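Local coordinates for protein transcriptional regulator, LYSR family (PDB 4AB5) that probably controls transcription of methionine biosynthesis genes as a MetR-like LysR-family regulator, this chain being its regulatory domain, without the DNA-binding part, at residues Leu53-Ser64 with Ser182-Thr190; Thr140-Ala148 with Thr160-Val170. All blocks are in the same frame, centred on the assembly; numbering follows the deposited sequence.

Interaction 1: residues Leu53-Ser64 with Ser182-Thr190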
loop_
_atom_site.group_PDB
_atom_site.type_symbol
_atom_site.label_atom_id
_atom_site.label_comp_id
_atom_site.label_asym_id
_atom_site.label_seq_id
_atom_site.Cartn_x
_atom_site.Cartn_y
_atom_site.Cartn_z
ATOM N N LEU B 53 -15.159 18.673 -2.880
ATOM C CA LEU B 53 -15.419 19.370 -4.155
ATOM C C LEU B 53 -16.237 20.629 -3.902
ATOM O O LEU B 53 -15.871 21.705 -4.378
ATOM C CB LEU B 53 -16.166 18.473 -5.169
ATOM C CG LEU B 53 -15.498 17.187 -5.630
ATOM C CD1 LEU B 53 -16.471 16.327 -6.393
ATOM C CD2 LEU B 53 -14.311 17.479 -6.499
ATOM N N LEU B 54 -17.330 20.494 -3.120
ATOM C CA LEU B 54 -18.218 21.593 -2.739
ATOM C C LEU B 54 -17.422 22.634 -1.957
ATOM O O LEU B 54 -17.594 23.827 -2.177
ATOM C CB LEU B 54 -19.381 21.071 -1.872
ATOM C CG LEU B 54 -20.303 20.003 -2.469
ATOM C CD1 LEU B 54 -21.134 19.343 -1.383
ATOM C CD2 LEU B 54 -21.224 20.587 -3.506
ATOM N N GLN B 55 -16.500 22.165 -1.097
ATOM C CA GLN B 55 -15.646 22.999 -0.257
ATOM C C GLN B 55 -14.418 23.585 -0.973
ATOM O O GLN B 55 -13.640 24.295 -0.332
ATOM C CB GLN B 55 -15.237 22.230 1.006
ATOM C CG GLN B 55 -16.368 22.078 2.007
ATOM C CD GLN B 55 -16.032 21.137 3.134
ATOM O OE1 GLN B 55 -14.925 20.601 3.237
ATOM N NE2 GLN B 55 -16.994 20.917 4.012
ATOM N N HIS B 56 -14.251 23.311 -2.293
ATOM C CA HIS B 56 -13.121 23.763 -3.126
ATOM C C HIS B 56 -11.752 23.278 -2.596
ATOM O O HIS B 56 -10.709 23.891 -2.840
ATOM C CB HIS B 56 -13.162 25.280 -3.384
ATOM C CG HIS B 56 -14.266 25.695 -4.303
ATOM N ND1 HIS B 56 -14.008 26.091 -5.599
ATOM C CD2 HIS B 56 -15.601 25.753 -4.085
ATOM C CE1 HIS B 56 -15.186 26.389 -6.124
ATOM N NE2 HIS B 56 -16.173 26.193 -5.253
ATOM N N ARG B 57 -11.781 22.149 -1.890
ATOM C CA ARG B 57 -10.618 21.504 -1.291
ATOM C C ARG B 57 -10.062 20.427 -2.227
ATOM O O ARG B 57 -8.962 19.921 -1.989
ATOM C CB ARG B 57 -10.995 20.904 0.070
ATOM C CG ARG B 57 -11.494 21.911 1.105
ATOM C CD ARG B 57 -10.519 22.150 2.248
ATOM N NE ARG B 57 -10.196 20.936 3.004
ATOM C CZ ARG B 57 -10.929 20.443 3.999
ATOM N NH1 ARG B 57 -12.056 21.041 4.364
ATOM N NH2 ARG B 57 -10.544 19.342 4.631
ATOM N N ALA B 58 -10.829 20.081 -3.288
ATOM C CA ALA B 58 -10.486 19.087 -4.314
ATOM C C ALA B 58 -11.186 19.445 -5.632
ATOM O O ALA B 58 -12.234 20.091 -5.609
ATOM C CB ALA B 58 -10.894 17.688 -3.863
ATOM N N ASP B 59 -10.611 19.011 -6.772
ATOM C CA ASP B 59 -11.127 19.298 -8.122
ATOM C C ASP B 59 -11.782 18.089 -8.810
ATOM O O ASP B 59 -12.653 18.272 -9.664
ATOM C CB ASP B 59 -10.029 19.916 -9.000
ATOM C CG ASP B 59 -9.278 21.041 -8.318
ATOM O OD1 ASP B 59 -9.812 22.168 -8.267
ATOM O OD2 ASP B 59 -8.166 20.785 -7.805
ATOM N N LEU B 60 -11.401 16.869 -8.407
ATOM C CA LEU B 60 -11.973 15.628 -8.930
ATOM C C LEU B 60 -11.983 14.573 -7.825
ATOM O O LEU B 60 -11.002 14.454 -7.082
ATOM C CB LEU B 60 -11.197 15.144 -10.160
ATOM C CG LEU B 60 -11.811 14.038 -11.016
ATOM C CD1 LEU B 60 -11.506 14.276 -12.476
ATOM C CD2 LEU B 60 -11.263 12.665 -10.617
ATOM N N ALA B 61 -13.097 13.815 -7.715
ATOM C CA ALA B 61 -13.249 12.762 -6.719
ATOM C C ALA B 61 -13.594 11.404 -7.333
ATOM O O ALA B 61 -14.446 11.331 -8.218
ATOM C CB ALA B 61 -14.300 13.155 -5.692
ATOM N N ILE B 62 -12.926 10.332 -6.856
ATOM C CA ILE B 62 -13.193 8.953 -7.272
ATOM C C ILE B 62 -14.240 8.436 -6.281
ATOM O O ILE B 62 -13.990 8.417 -5.068
ATOM C CB ILE B 62 -11.901 8.078 -7.309
ATOM C CG1 ILE B 62 -10.790 8.685 -8.223
ATOM C CG2 ILE B 62 -12.194 6.603 -7.642
ATOM C CD1 ILE B 62 -11.142 8.985 -9.770
ATOM N N VAL B 63 -15.442 8.096 -6.794
ATOM C CA VAL B 63 -16.575 7.663 -5.975
ATOM C C VAL B 63 -17.214 6.338 -6.445
ATOM O O VAL B 63 -17.165 6.017 -7.634
ATOM C CB VAL B 63 -17.621 8.806 -5.804
ATOM C CG1 VAL B 63 -17.061 9.964 -4.967
ATOM C CG2 VAL B 63 -18.150 9.301 -7.157
ATOM N N SER B 64 -17.821 5.591 -5.489
ATOM C CA SER B 64 -18.508 4.306 -5.694
ATOM C C SER B 64 -20.009 4.448 -6.005
ATOM O O SER B 64 -20.674 3.447 -6.293
ATOM C CB SER B 64 -18.309 3.397 -4.488
ATOM O OG SER B 64 -16.948 3.018 -4.392
ATOM N N SER B 182 -19.054 -3.499 -8.162
ATOM C CA SER B 182 -18.676 -2.141 -7.768
ATOM C C SER B 182 -18.794 -1.261 -8.997
ATOM O O SER B 182 -18.464 -1.702 -10.096
ATOM C CB SER B 182 -17.247 -2.094 -7.245
ATOM O OG SER B 182 -17.188 -2.596 -5.922
ATOM N N LYS B 183 -19.284 -0.031 -8.813
ATOM C CA LYS B 183 -19.444 0.940 -9.888
ATOM C C LYS B 183 -18.567 2.160 -9.587
ATOM O O LYS B 183 -18.706 2.760 -8.524
ATOM C CB LYS B 183 -20.920 1.325 -10.051
ATOM C CG LYS B 183 -21.796 0.195 -10.589
ATOM C CD LYS B 183 -23.265 0.580 -10.556
ATOM C CE LYS B 183 -24.174 -0.525 -11.037
ATOM N NZ LYS B 183 -24.212 -0.605 -12.523
ATOM N N LEU B 184 -17.639 2.503 -10.496
ATOM C CA LEU B 184 -16.746 3.634 -10.262
ATOM C C LEU B 184 -17.027 4.850 -11.100
ATOM O O LEU B 184 -17.269 4.733 -12.299
ATOM C CB LEU B 184 -15.266 3.233 -10.297
ATOM C CG LEU B 184 -14.693 2.877 -8.923
ATOM C CD1 LEU B 184 -15.068 1.474 -8.510
ATOM C CD2 LEU B 184 -13.234 3.016 -8.913
ATOM N N TYR B 185 -17.027 6.026 -10.440
ATOM C CA TYR B 185 -17.315 7.315 -11.062
ATOM C C TYR B 185 -16.274 8.352 -10.691
ATOM O O TYR B 185 -15.660 8.268 -9.620
ATOM C CB TYR B 185 -18.696 7.851 -10.623
ATOM C CG TYR B 185 -19.858 6.928 -10.903
ATOM C CD1 TYR B 185 -20.568 7.011 -12.096
ATOM C CD2 TYR B 185 -20.299 6.015 -9.942
ATOM C CE1 TYR B 185 -21.654 6.170 -12.354
ATOM C CE2 TYR B 185 -21.385 5.172 -10.188
ATOM C CZ TYR B 185 -22.059 5.253 -11.397
ATOM O OH TYR B 185 -23.125 4.425 -11.657
ATOM N N ALA B 186 -16.118 9.358 -11.564
ATOM C CA ALA B 186 -15.281 10.516 -11.325
ATOM C C ALA B 186 -16.260 11.670 -11.124
ATOM O O ALA B 186 -17.099 11.934 -11.991
ATOM C CB ALA B 186 -14.394 10.786 -12.525
ATOM N N ALA B 187 -16.215 12.299 -9.951
ATOM C CA ALA B 187 -17.074 13.425 -9.614
ATOM C C ALA B 187 -16.292 14.740 -9.733
ATOM O O ALA B 187 -15.141 14.819 -9.307
ATOM C CB ALA B 187 -17.609 13.259 -8.197
ATOM N N ILE B 188 -16.907 15.755 -10.345
ATOM C CA ILE B 188 -16.377 17.113 -10.480
ATOM C C ILE B 188 -17.521 18.108 -10.176
ATOM O O ILE B 188 -18.694 17.704 -10.103
ATOM C CB ILE B 188 -15.724 17.398 -11.871
ATOM C CG1 ILE B 188 -16.718 17.245 -13.052
ATOM C CG2 ILE B 188 -14.430 16.615 -12.086
ATOM C CD1 ILE B 188 -16.282 17.895 -14.366
ATOM N N ARG B 189 -17.184 19.409 -10.029
ATOM C CA ARG B 189 -18.183 20.456 -9.828
ATOM C C ARG B 189 -18.838 20.666 -11.188
ATOM O O ARG B 189 -18.195 20.444 -12.210
ATOM C CB ARG B 189 -17.518 21.771 -9.410
ATOM C CG ARG B 189 -16.926 21.795 -8.020
ATOM C CD ARG B 189 -16.161 23.092 -7.864
ATOM N NE ARG B 189 -15.078 22.992 -6.885
ATOM C CZ ARG B 189 -13.834 22.624 -7.171
ATOM N NH1 ARG B 189 -13.496 22.301 -8.414
ATOM N NH2 ARG B 189 -12.917 22.577 -6.217
ATOM N N THR B 190 -20.099 21.064 -11.210
ATOM C CA THR B 190 -20.804 21.326 -12.467
ATOM C C THR B 190 -20.188 22.511 -13.233
ATOM O O THR B 190 -20.172 22.476 -14.463
ATOM C CB THR B 190 -22.327 21.400 -12.232
ATOM O OG1 THR B 190 -22.711 20.239 -11.495
ATOM C CG2 THR B 190 -23.126 21.445 -13.529
HETATM O O HOH W 1 -19.888 0.711 -5.629
#

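Interaction 2: residues Thr140-Ala148 with Thr160-Val170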
loop_
_atom_site.group_PDB
_atom_site.type_symbol
_atom_site.label_atom_id
_atom_site.label_comp_id
_atom_site.label_asym_id
_atom_site.label_seq_id
_atom_site.Cartn_x
_atom_site.Cartn_y
_atom_site.Cartn_z
ATOM N N THR B 140 -2.900 -4.534 0.347
ATOM C CA THR B 140 -3.529 -5.648 -0.371
ATOM C C THR B 140 -2.674 -6.906 -0.267
ATOM O O THR B 140 -3.198 -7.985 0.002
ATOM C CB THR B 140 -3.794 -5.232 -1.832
ATOM O OG1 THR B 140 -4.677 -4.108 -1.849
ATOM C CG2 THR B 140 -4.372 -6.352 -2.673
ATOM N N ILE B 141 -1.355 -6.755 -0.463
ATOM C CA ILE B 141 -0.372 -7.837 -0.390
ATOM C C ILE B 141 -0.405 -8.552 0.976
ATOM O O ILE B 141 -0.244 -9.773 1.026
ATOM C CB ILE B 141 1.049 -7.391 -0.835
ATOM C CG1 ILE B 141 1.631 -6.270 0.070
ATOM C CG2 ILE B 141 1.050 -6.992 -2.318
ATOM C CD1 ILE B 141 3.115 -5.955 -0.151
ATOM N N ALA B 142 -0.673 -7.794 2.060
ATOM C CA ALA B 142 -0.790 -8.329 3.413
ATOM C C ALA B 142 -2.141 -9.034 3.592
ATOM O O ALA B 142 -2.175 -10.085 4.222
ATOM C CB ALA B 142 -0.612 -7.227 4.443
ATOM N N ILE B 143 -3.238 -8.485 2.999
ATOM C CA ILE B 143 -4.565 -9.109 3.020
ATOM C C ILE B 143 -4.495 -10.517 2.412
ATOM O O ILE B 143 -4.922 -11.470 3.065
ATOM C CB ILE B 143 -5.675 -8.234 2.358
ATOM C CG1 ILE B 143 -5.932 -6.942 3.191
ATOM C CG2 ILE B 143 -6.989 -9.049 2.162
ATOM C CD1 ILE B 143 -6.904 -5.922 2.587
ATOM N N ILE B 144 -3.915 -10.645 1.192
ATOM C CA ILE B 144 -3.756 -11.909 0.475
ATOM C C ILE B 144 -2.962 -12.934 1.270
ATOM O O ILE B 144 -3.403 -14.081 1.362
ATOM C CB ILE B 144 -3.283 -11.692 -1.004
ATOM C CG1 ILE B 144 -4.494 -11.404 -1.905
ATOM C CG2 ILE B 144 -2.478 -12.887 -1.570
ATOM C CD1 ILE B 144 -4.552 -10.079 -2.394
ATOM N N GLN B 145 -1.837 -12.521 1.894
ATOM C CA GLN B 145 -1.016 -13.448 2.702
ATOM C C GLN B 145 -1.719 -13.930 3.959
ATOM O O GLN B 145 -1.527 -15.067 4.354
ATOM C CB GLN B 145 0.374 -12.884 3.022
ATOM C CG GLN B 145 1.287 -12.719 1.805
ATOM C CD GLN B 145 1.465 -13.967 0.970
ATOM O OE1 GLN B 145 1.609 -15.079 1.476
ATOM N NE2 GLN B 145 1.497 -13.795 -0.338
ATOM N N LEU B 146 -2.561 -13.071 4.557
ATOM C CA LEU B 146 -3.367 -13.390 5.730
ATOM C C LEU B 146 -4.485 -14.374 5.342
ATOM O O LEU B 146 -4.724 -15.349 6.062
ATOM C CB LEU B 146 -3.956 -12.111 6.346
ATOM C CG LEU B 146 -3.015 -11.244 7.181
ATOM C CD1 LEU B 146 -3.692 -9.957 7.556
ATOM C CD2 LEU B 146 -2.536 -11.965 8.428
ATOM N N VAL B 147 -5.126 -14.142 4.177
ATOM C CA VAL B 147 -6.167 -15.023 3.638
ATOM C C VAL B 147 -5.549 -16.420 3.343
ATOM O O VAL B 147 -6.078 -17.432 3.806
ATOM C CB VAL B 147 -6.916 -14.398 2.415
ATOM C CG1 VAL B 147 -7.879 -15.392 1.790
ATOM C CG2 VAL B 147 -7.677 -13.134 2.813
ATOM N N ALA B 148 -4.392 -16.448 2.646
ATOM C CA ALA B 148 -3.639 -17.658 2.273
ATOM C C ALA B 148 -3.190 -18.500 3.474
ATOM O O ALA B 148 -3.061 -19.724 3.360
ATOM C CB ALA B 148 -2.438 -17.280 1.425
ATOM N N THR B 160 -7.665 -7.252 -9.066
ATOM C CA THR B 160 -6.645 -7.200 -8.002
ATOM C C THR B 160 -6.200 -8.627 -7.610
ATOM O O THR B 160 -5.013 -8.868 -7.388
ATOM C CB THR B 160 -7.217 -6.512 -6.732
ATOM O OG1 THR B 160 -8.080 -5.435 -7.079
ATOM C CG2 THR B 160 -6.130 -6.020 -5.795
ATOM N N VAL B 161 -7.184 -9.534 -7.474
ATOM C CA VAL B 161 -7.058 -10.926 -7.063
ATOM C C VAL B 161 -6.301 -11.785 -8.091
ATOM O O VAL B 161 -5.513 -12.650 -7.694
ATOM C CB VAL B 161 -8.479 -11.473 -6.715
ATOM C CG1 VAL B 161 -8.532 -12.998 -6.659
ATOM C CG2 VAL B 161 -8.979 -10.875 -5.410
HETATM N N MSE B 162 -6.559 -11.559 -9.396
HETATM C CA MSE B 162 -5.982 -12.301 -10.523
HETATM C C MSE B 162 -4.473 -12.680 -10.460
HETATM O O MSE B 162 -4.212 -13.875 -10.594
HETATM C CB MSE B 162 -6.423 -11.727 -11.876
HETATM C CG MSE B 162 -6.513 -12.769 -12.981
HETATM SE SE MSE B 162 -5.710 -12.119 -14.659
HETATM C CE MSE B 162 -3.837 -11.703 -14.025
ATOM N N PRO B 163 -3.477 -11.776 -10.193
ATOM C CA PRO B 163 -2.072 -12.249 -10.102
ATOM C C PRO B 163 -1.793 -13.271 -8.991
ATOM O O PRO B 163 -0.893 -14.094 -9.128
ATOM C CB PRO B 163 -1.272 -10.965 -9.840
ATOM C CG PRO B 163 -2.151 -9.860 -10.264
ATOM C CD PRO B 163 -3.554 -10.308 -10.020
ATOM N N TYR B 164 -2.565 -13.220 -7.900
ATOM C CA TYR B 164 -2.405 -14.104 -6.742
ATOM C C TYR B 164 -3.002 -15.505 -6.901
ATOM O O TYR B 164 -2.598 -16.423 -6.184
ATOM C CB TYR B 164 -2.871 -13.396 -5.460
ATOM C CG TYR B 164 -2.235 -12.030 -5.308
ATOM C CD1 TYR B 164 -0.907 -11.900 -4.908
ATOM C CD2 TYR B 164 -2.940 -10.874 -5.610
ATOM C CE1 TYR B 164 -0.317 -10.648 -4.763
ATOM C CE2 TYR B 164 -2.360 -9.616 -5.473
ATOM C CZ TYR B 164 -1.046 -9.510 -5.051
ATOM O OH TYR B 164 -0.455 -8.279 -4.926
ATOM N N LEU B 165 -3.936 -15.674 -7.852
ATOM C CA LEU B 165 -4.559 -16.960 -8.162
ATOM C C LEU B 165 -3.534 -17.817 -8.888
ATOM O O LEU B 165 -3.478 -19.029 -8.679
ATOM C CB LEU B 165 -5.806 -16.782 -9.044
ATOM C CG LEU B 165 -6.933 -15.909 -8.497
ATOM C CD1 LEU B 165 -7.841 -15.456 -9.607
ATOM C CD2 LEU B 165 -7.726 -16.629 -7.428
ATOM N N GLU B 166 -2.699 -17.161 -9.717
ATOM C CA GLU B 166 -1.619 -17.761 -10.508
ATOM C C GLU B 166 -0.529 -18.336 -9.591
ATOM O O GLU B 166 0.034 -19.391 -9.894
ATOM C CB GLU B 166 -1.013 -16.714 -11.464
ATOM C CG GLU B 166 -2.034 -16.009 -12.355
ATOM C CD GLU B 166 -1.513 -14.957 -13.320
ATOM O OE1 GLU B 166 -0.487 -14.305 -13.014
ATOM O OE2 GLU B 166 -2.165 -14.756 -14.370
ATOM N N LYS B 167 -0.264 -17.656 -8.454
ATOM C CA LYS B 167 0.734 -18.041 -7.453
ATOM C C LYS B 167 0.215 -19.113 -6.468
ATOM O O LYS B 167 0.987 -19.628 -5.658
ATOM C CB LYS B 167 1.269 -16.796 -6.715
ATOM C CG LYS B 167 1.722 -15.675 -7.655
ATOM C CD LYS B 167 2.594 -14.638 -6.975
ATOM C CE LYS B 167 2.784 -13.408 -7.831
ATOM N NZ LYS B 167 1.657 -12.448 -7.694
ATOM N N GLY B 168 -1.075 -19.434 -6.557
ATOM C CA GLY B 168 -1.731 -20.440 -5.728
ATOM C C GLY B 168 -2.043 -20.038 -4.296
ATOM O O GLY B 168 -2.446 -20.887 -3.491
ATOM N N TYR B 169 -1.882 -18.742 -3.967
ATOM C CA TYR B 169 -2.131 -18.219 -2.621
ATOM C C TYR B 169 -3.597 -18.369 -2.200
ATOM O O TYR B 169 -3.884 -18.812 -1.091
ATOM C CB TYR B 169 -1.724 -16.725 -2.516
ATOM C CG TYR B 169 -0.277 -16.393 -2.817
ATOM C CD1 TYR B 169 0.743 -17.292 -2.520
ATOM C CD2 TYR B 169 0.083 -15.143 -3.308
ATOM C CE1 TYR B 169 2.076 -16.980 -2.764
ATOM C CE2 TYR B 169 1.414 -14.814 -3.542
ATOM C CZ TYR B 169 2.411 -15.733 -3.264
ATOM O OH TYR B 169 3.731 -15.427 -3.498
ATOM N N VAL B 170 -4.516 -17.959 -3.077
ATOM C CA VAL B 170 -5.949 -17.946 -2.801
ATOM C C VAL B 170 -6.752 -18.537 -3.964
ATOM O O VAL B 170 -6.215 -18.774 -5.051
ATOM C CB VAL B 170 -6.437 -16.490 -2.470
ATOM C CG1 VAL B 170 -5.836 -15.964 -1.170
ATOM C CG2 VAL B 170 -6.174 -15.515 -3.628
#

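Interaction 1: residues Leu53-Ser64 with Ser182-Thr190
A61 and A187 form a hydrogen-bonded pair between strand 60-63 and the last part of strand 171-189. The strands run antiparallel at 152°. A61 N reaches A187 O at 2.8 Å, and A187 N returns to A61 O. V63 and Y185 repeat the pattern two residues on, and V63 N to Y185 O is almost straight (176°). I62 and A186 are the non-hydrogen-bonded pair between them.

A61, V63, Y185 and A187 share one face of the sheet. There the CG2 branch of V63 lies 3.8 Å from Y185 CB and also meets A187 CB. L53, from the helix end, adds its CD1 at 3.7 Å from A187 CB. On the face of I62 and A186, helix 196-212 packs over the sheet.

Beyond the paired strands, R189 reaches into the turn after the helix, where H56 ends it in a Schellman motif. The R189 side chain is extended from CG to NE. Its guanidinium lies on the H56 ring, centres 4.2 Å apart and planes at 30°, with NE over the ring centre. NE also gives a weak bond to L53 O at 2.9 Å.

D59 is only a long salt-bridge partner of R189. Its OD2 pairs with R11, while R189 NH1 pairs with D192. The arginine charge is therefore probably balanced mainly by D192.

Interaction 2: residues Thr140-Ala148 with Thr160-Val170
T140 and T160 meet near the starts of helix 140-148 and helix segment 160-166, whose directions differ by 47°. The two axes come no closer than 11.3 Å. The wide separation is bridged mainly by I144 and Y164. The second helix is kinked where the backbone N atoms of P163 and Y164 lack a bond to the turn before. It is followed by a Schellman motif at G168, and the chain then turns back. At this end the backbones draw together, with the CA atoms of A148 and Y169 5.2 Å apart.

T140 and T160 touch through their CG2 methyls at 3.6 Å. I144 lies across both tyrosines, whose rings also meet edge to edge. Its CD1 sits over a face of the Y164 ring, 4.1 Å from the centroid, in a CH-pi contact. The CG2 branch of I144 is anti to the backbone N, which turns it to meet both Y164 CD1 and Y169 CD2. The CG2 branch of I141 approaches Y164 OH obliquely.

Both helices pack on the strands of the LysR effector-binding domain, which has the periplasmic-binding-protein fold. I144 and V147 rest on I85, and V161 on V83 and I85.

Q145 is bent at chi2 (-54°), which brings NE2 3.4 Å above the plane of the Y169 ring, offset toward its rim. The amide stands nearly upright on the ring, 82° from its plane. K167 CB covers the opposite face. Q145 OE1 bonds to R31 of the second subunit, and that arginine also packs on A148 and Y169.

A148 CB lies 3.3 Å from Y169 O. Next to it, V147 CG1 meets V170 CG1 at 3.6 Å, the two side chains crossing at about a right angle.

How the interactions relate
Interactions 1 and 2 lie on opposite sides of the chain's centre. Their own centres are 30 Å apart, and their nearest atoms are about 10 Å apart. Along the chain, 53-64 comes first, then both segments of interaction 2, and 182-190 last. The long strand 171-189 connects them: it follows helix 158-166 directly and carries the later segment of interaction 1. Strand 72-86 pairs with this strand and also supports the helices of interaction 2. Interaction 1 is thus strand pairing within the main sheet. Interaction 2 is helix packing at the other end, where it forms part of the contact with the second subunit.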